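Local coordinates for protein metagenomic carboxyl esterase MGS0156 (Uncultured organism, PDB 5D8M) that probably hydrolyses carboxylic ester bonds, on a parallel beta sheet flanked by helices like that of alpha/beta hydrolases, at residues P172-A175 and A176-A180; I139-V142 and V143-P147. One frame throughout, in Å; residues are numbered along the deposited sequence.

Contact 1 (P172-A175 and A176-A180); sequences PDLA and ARTAA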
ATOM      1  N   PRO A 172     -12.065 -12.313 -13.992  1.00 24.85           N
ATOM      2  CA  PRO A 172     -12.500 -11.292 -14.955  1.00 26.39           C
ATOM      3  C   PRO A 172     -13.743 -10.521 -14.503  1.00 25.58           C
ATOM      4  O   PRO A 172     -13.887  -9.354 -14.835  1.00 28.55           O
ATOM      5  CB  PRO A 172     -12.812 -12.106 -16.215  1.00 29.93           C
ATOM      6  CG  PRO A 172     -11.960 -13.319 -16.093  1.00 32.80           C
ATOM      7  CD  PRO A 172     -11.864 -13.630 -14.622  1.00 26.13           C
ATOM      8  N   ASP A 173     -14.639 -11.157 -13.763  1.00 24.57           N
ATOM      9  CA  ASP A 173     -15.816 -10.437 -13.300  1.00 29.31           C
ATOM     10  C   ASP A 173     -15.450  -9.370 -12.255  1.00 30.01           C
ATOM     11  O   ASP A 173     -16.077  -8.310 -12.208  1.00 28.87           O
ATOM     12  CB  ASP A 173     -16.861 -11.406 -12.745  1.00 35.98           C
ATOM     13  CG  ASP A 173     -16.306 -12.323 -11.667  1.00 39.85           C
ATOM     14  OD1 ASP A 173     -15.115 -12.698 -11.736  1.00 38.64           O
ATOM     15  OD2 ASP A 173     -17.074 -12.691 -10.755  1.00 42.00           O
ATOM     16  N   LEU A 174     -14.438  -9.634 -11.425  1.00 24.42           N
ATOM     17  CA  LEU A 174     -13.961  -8.603 -10.510  1.00 18.95           C
ATOM     18  C   LEU A 174     -13.291  -7.466 -11.296  1.00 18.43           C
ATOM     19  O   LEU A 174     -13.496  -6.287 -11.013  1.00 22.45           O
ATOM     20  CB  LEU A 174     -12.985  -9.190  -9.489  1.00 17.51           C
ATOM     21  CG  LEU A 174     -12.334  -8.149  -8.594  1.00 18.01           C
ATOM     22  CD1 LEU A 174     -13.429  -7.457  -7.773  1.00 20.18           C
ATOM     23  CD2 LEU A 174     -11.289  -8.776  -7.680  1.00 16.50           C
ATOM     24  N   ALA A 175     -12.497  -7.817 -12.293  1.00 17.77           N
ATOM     25  CA  ALA A 175     -11.838  -6.805 -13.126  1.00 19.37           C
ATOM     26  C   ALA A 175     -12.864  -5.877 -13.759  1.00 25.70           C
ATOM     27  O   ALA A 175     -12.716  -4.653 -13.738  1.00 25.97           O
ATOM     28  CB  ALA A 175     -11.013  -7.459 -14.205  1.00 19.85           C
ATOM     29  N   ALA A 176     -13.913  -6.467 -14.323  1.00 26.80           N
ATOM     30  CA  ALA A 176     -14.963  -5.687 -14.985  1.00 28.34           C
ATOM     31  C   ALA A 176     -15.706  -4.787 -13.994  1.00 25.38           C
ATOM     32  O   ALA A 176     -16.283  -3.780 -14.366  1.00 28.73           O
ATOM     33  CB  ALA A 176     -15.933  -6.610 -15.679  1.00 29.22           C
ATOM     34  N   ARG A 177     -15.683  -5.164 -12.728  1.00 24.28           N
ATOM     35  CA  ARG A 177     -16.370  -4.435 -11.670  1.00 29.16           C
ATOM     36  C   ARG A 177     -15.521  -3.276 -11.095  1.00 26.97           C
ATOM     37  O   ARG A 177     -16.032  -2.371 -10.431  1.00 25.65           O
ATOM     38  CB  ARG A 177     -16.732  -5.423 -10.554  1.00 28.73           C
ATOM     39  CG  ARG A 177     -17.477  -4.849  -9.382  1.00 32.62           C
ATOM     40  CD  ARG A 177     -18.908  -4.480  -9.764  1.00 36.81           C
ATOM     41  NE  ARG A 177     -19.557  -3.785  -8.658  1.00 36.81           N
ATOM     42  CZ  ARG A 177     -19.511  -2.465  -8.481  1.00 34.23           C
ATOM     43  NH1 ARG A 177     -18.857  -1.700  -9.351  1.00 29.86           N
ATOM     44  NH2 ARG A 177     -20.123  -1.914  -7.435  1.00 32.27           N
ATOM     45  N   THR A 178     -14.218  -3.322 -11.339  1.00 19.94           N
ATOM     46  CA  THR A 178     -13.273  -2.465 -10.620  1.00 18.17           C
ATOM     47  C   THR A 178     -12.859  -1.258 -11.455  1.00 19.33           C
ATOM     48  O   THR A 178     -12.414  -1.428 -12.592  1.00 21.67           O
ATOM     49  CB  THR A 178     -12.012  -3.271 -10.224  1.00 19.98           C
ATOM     50  OG1 THR A 178     -12.395  -4.362  -9.372  1.00 20.68           O
ATOM     51  CG2 THR A 178     -10.985  -2.393  -9.491  1.00 18.73           C
ATOM     52  N   ALA A 179     -12.962  -0.053 -10.899  1.00 16.75           N
ATOM     53  CA  ALA A 179     -12.492   1.136 -11.618  1.00 19.58           C
ATOM     54  C   ALA A 179     -10.986   1.410 -11.428  1.00 17.15           C
ATOM     55  O   ALA A 179     -10.299   1.844 -12.357  1.00 14.31           O
ATOM     56  CB  ALA A 179     -13.282   2.352 -11.208  1.00 19.37           C
ATOM     57  N   ALA A 180     -10.478   1.168 -10.234  1.00 15.06           N
ATOM     58  CA  ALA A 180      -9.117   1.598  -9.929  1.00 16.03           C
ATOM     59  C   ALA A 180      -8.504   0.807  -8.799  1.00 15.15           C
ATOM     60  O   ALA A 180      -9.222   0.323  -7.906  1.00 14.48           O
ATOM     61  CB  ALA A 180      -9.109   3.091  -9.585  1.00 17.25           C
TER
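Thr178 turns its hydroxyl back onto the last turn of the helix before it: OG1 gives a hydrogen bond of 2.8 Å to Leu174 O. OG1 lies anti to the carbonyl carbon of its own residue (chi1 -60°), on the side of the backbone N, and this points it at the helix end. Leu174 O also accepts from Arg177 N at 3.0 Å; the two donors arrive from opposite faces of the carbonyl plane, neither on a lone pair. The remaining backbone bonds record the helix running out. Ala176 N still reaches Pro172 O at 2.9 Å, fairly straight at 161°, whereas the bond Arg177 N adds to Asp173 O is weak, and Thr178 N turns to Ala175 O at 3.1 Å. The short helix 172-177 leads here into strand 178-184, an inner strand of the parallel sheet of this probable alpha/beta hydrolase. The side chains themselves meet where methyl CD1 of Leu174 comes 3.6 Å from Thr178 OG1, the two crossing, and both also touch Phe154 and Leu168. A valine in place of Thr178 would probably leave Leu174 O without its second donor and set a methyl group against that carbonyl. Arg177 packs CB over the oxygens of Asp173 and Leu174, then sends its guanidinium away to Asp150 O. Asp173 OD2 is hydrogen-bonded to His140 NE2 on helix 132-143.

Contact 2 (I139-V142 and V143-P147); sequences IHEV and VAKLP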
ATOM      1  N   ILE A 139     -11.373 -11.456  -1.396  1.00 12.44           N
ATOM      2  CA  ILE A 139     -11.630 -10.144  -1.966  1.00 13.05           C
ATOM      3  C   ILE A 139     -12.714 -10.237  -3.039  1.00 14.67           C
ATOM      4  O   ILE A 139     -13.675  -9.446  -3.058  1.00 15.65           O
ATOM      5  CB  ILE A 139     -10.332  -9.550  -2.541  1.00 11.61           C
ATOM      6  CG1 ILE A 139      -9.337  -9.295  -1.398  1.00  9.25           C
ATOM      7  CG2 ILE A 139     -10.626  -8.269  -3.289  1.00 11.14           C
ATOM      8  CD1 ILE A 139      -7.896  -9.100  -1.879  1.00 10.80           C
ATOM      9  N   HIS A 140     -12.572 -11.224  -3.912  1.00 13.92           N
ATOM     10  CA  HIS A 140     -13.582 -11.529  -4.910  1.00 17.95           C
ATOM     11  C   HIS A 140     -14.991 -11.671  -4.299  1.00 20.17           C
ATOM     12  O   HIS A 140     -15.963 -11.115  -4.817  1.00 18.27           O
ATOM     13  CB  HIS A 140     -13.200 -12.817  -5.641  1.00 17.46           C
ATOM     14  CG  HIS A 140     -14.118 -13.171  -6.760  1.00 21.76           C
ATOM     15  ND1 HIS A 140     -14.494 -14.470  -7.025  1.00 24.66           N
ATOM     16  CD2 HIS A 140     -14.718 -12.404  -7.704  1.00 23.33           C
ATOM     17  CE1 HIS A 140     -15.289 -14.486  -8.082  1.00 29.48           C
ATOM     18  NE2 HIS A 140     -15.444 -13.245  -8.509  1.00 27.01           N
ATOM     19  N   GLU A 141     -15.112 -12.406  -3.198  1.00 17.59           N
ATOM     20  CA  GLU A 141     -16.437 -12.618  -2.603  1.00 19.51           C
ATOM     21  C   GLU A 141     -16.993 -11.345  -1.941  1.00 19.13           C
ATOM     22  O   GLU A 141     -18.201 -11.096  -1.955  1.00 21.29           O
ATOM     23  CB  GLU A 141     -16.400 -13.750  -1.573  1.00 23.41           C
ATOM     24  CG  GLU A 141     -15.994 -15.097  -2.124  1.00 30.58           C
ATOM     25  CD  GLU A 141     -16.913 -15.590  -3.231  1.00 45.33           C
ATOM     26  OE1 GLU A 141     -16.404 -16.260  -4.150  1.00 49.37           O
ATOM     27  OE2 GLU A 141     -18.139 -15.324  -3.181  1.00 50.42           O
ATOM     28  N   VAL A 142     -16.120 -10.555  -1.341  1.00 14.87           N
ATOM     29  CA  VAL A 142     -16.549  -9.321  -0.692  1.00 15.96           C
ATOM     30  C   VAL A 142     -17.108  -8.333  -1.723  1.00 15.05           C
ATOM     31  O   VAL A 142     -18.215  -7.835  -1.582  1.00 18.01           O
ATOM     32  CB  VAL A 142     -15.386  -8.634   0.089  1.00 16.85           C
ATOM     33  CG1 VAL A 142     -15.777  -7.191   0.470  1.00 16.22           C
ATOM     34  CG2 VAL A 142     -15.034  -9.436   1.340  1.00 16.97           C
ATOM     35  N   VAL A 143     -16.328  -8.056  -2.758  1.00 14.84           N
ATOM     36  CA  VAL A 143     -16.722  -7.061  -3.748  1.00 16.00           C
ATOM     37  C   VAL A 143     -18.010  -7.460  -4.469  1.00 19.66           C
ATOM     38  O   VAL A 143     -18.862  -6.598  -4.750  1.00 18.09           O
ATOM     39  CB  VAL A 143     -15.582  -6.823  -4.731  1.00 18.71           C
ATOM     40  CG1 VAL A 143     -16.026  -5.886  -5.856  1.00 21.87           C
ATOM     41  CG2 VAL A 143     -14.424  -6.223  -3.986  1.00 19.31           C
ATOM     42  N   ALA A 144     -18.189  -8.767  -4.685  1.00 18.94           N
ATOM     43  CA  ALA A 144     -19.410  -9.291  -5.280  1.00 23.47           C
ATOM     44  C   ALA A 144     -20.666  -8.901  -4.508  1.00 25.66           C
ATOM     45  O   ALA A 144     -21.748  -8.902  -5.081  1.00 23.10           O
ATOM     46  CB  ALA A 144     -19.344 -10.827  -5.398  1.00 24.52           C
ATOM     47  N   LYS A 145     -20.521  -8.566  -3.227  1.00 21.35           N
ATOM     48  CA  LYS A 145     -21.667  -8.247  -2.383  1.00 24.62           C
ATOM     49  C   LYS A 145     -21.861  -6.743  -2.175  1.00 22.00           C
ATOM     50  O   LYS A 145     -22.796  -6.328  -1.506  1.00 24.23           O
ATOM     51  CB  LYS A 145     -21.523  -8.942  -1.021  1.00 22.77           C
ATOM     52  CG  LYS A 145     -21.544 -10.460  -1.109  1.00 25.89           C
ATOM     53  CD  LYS A 145     -21.414 -11.073   0.280  1.00 28.81           C
ATOM     54  CE  LYS A 145     -21.380 -12.596   0.228  1.00 28.21           C
ATOM     55  NZ  LYS A 145     -20.140 -13.095  -0.398  1.00 27.35           N
ATOM     56  N   LEU A 146     -20.961  -5.938  -2.720  1.00 22.44           N
ATOM     57  CA  LEU A 146     -21.050  -4.484  -2.597  1.00 19.31           C
ATOM     58  C   LEU A 146     -22.116  -3.986  -3.569  1.00 25.47           C
ATOM     59  O   LEU A 146     -22.375  -4.651  -4.559  1.00 22.83           O
ATOM     60  CB  LEU A 146     -19.688  -3.839  -2.871  1.00 17.53           C
ATOM     61  CG  LEU A 146     -18.630  -4.085  -1.795  1.00 16.66           C
ATOM     62  CD1 LEU A 146     -17.291  -3.497  -2.164  1.00 17.08           C
ATOM     63  CD2 LEU A 146     -19.110  -3.537  -0.440  1.00 20.10           C
ATOM     64  N   PRO A 147     -22.749  -2.830  -3.276  1.00 27.97           N
ATOM     65  CA  PRO A 147     -23.803  -2.290  -4.146  1.00 30.78           C
ATOM     66  C   PRO A 147     -23.317  -2.104  -5.586  1.00 26.55           C
ATOM     67  O   PRO A 147     -22.214  -1.611  -5.811  1.00 24.00           O
ATOM     68  CB  PRO A 147     -24.138  -0.938  -3.501  1.00 32.33           C
ATOM     69  CG  PRO A 147     -23.700  -1.086  -2.066  1.00 32.89           C
ATOM     70  CD  PRO A 147     -22.464  -1.934  -2.137  1.00 28.71           C
TER
HETATM   71  O   HOH W   1     -19.823 -16.002  -1.129  1.00 45.46           O
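At the C-terminal end of helix 132-143, before the loop to strand 151-157, Val143 N still bonds to Ile139 O at 3.0 Å and Ala144 N to His140 O at 3.2 Å. The first is almost linear at 178°. Beyond them the spacing shortens: Lys145 N turns to Val142 O at 2.9 Å, and Leu146 N bonds to Val143 O, closing a type I beta turn from Val143 to Leu146. This turn takes the chain off the helix towards the parallel sheet. Lys145 then folds back along the helix end. CG is anti to the carbonyl carbon (chi1 -64°) and the chain stays extended until a bend at chi4 swings NZ over Glu141 O, a bond of 3.2 Å to a face of that carbonyl. The carboxylate of Glu141 stays beyond salt-bridge range, its OE2 4.1 Å from Lys145 NZ; a water spans the gap, donating to OE2 and accepting from NZ. On the buried side, Val143 CG2 lies 3.4 Å from Ile139 O and more loosely against Ile139 CG2; Ile139 and Val143 both pack on Phe154. His140, whose NE2 bonds to Asp173, stacks its ring with Tyr171.

Both contacts lie at helix ends beside the sheet, about 11 Å apart between centres, and each mixes buried with exposed residues. They differ in what takes up the last carbonyls. Contact 1 leads into a strand and uses a buried threonine hydroxyl; contact 2 leads into a loop and uses an exposed lysine, whose NZ is also tied through a water to a carboxylate. Helices 132-143 and 172-177 meet directly. Leu174 CD1 packs 3.6 Å from Val143 CG1 in the buried seam, where Arg177 CG also leans on Val143, while a probable hydrogen bond of 2.8 Å between Asp173 OD2 and His140 NE2 joins them nearer the surface.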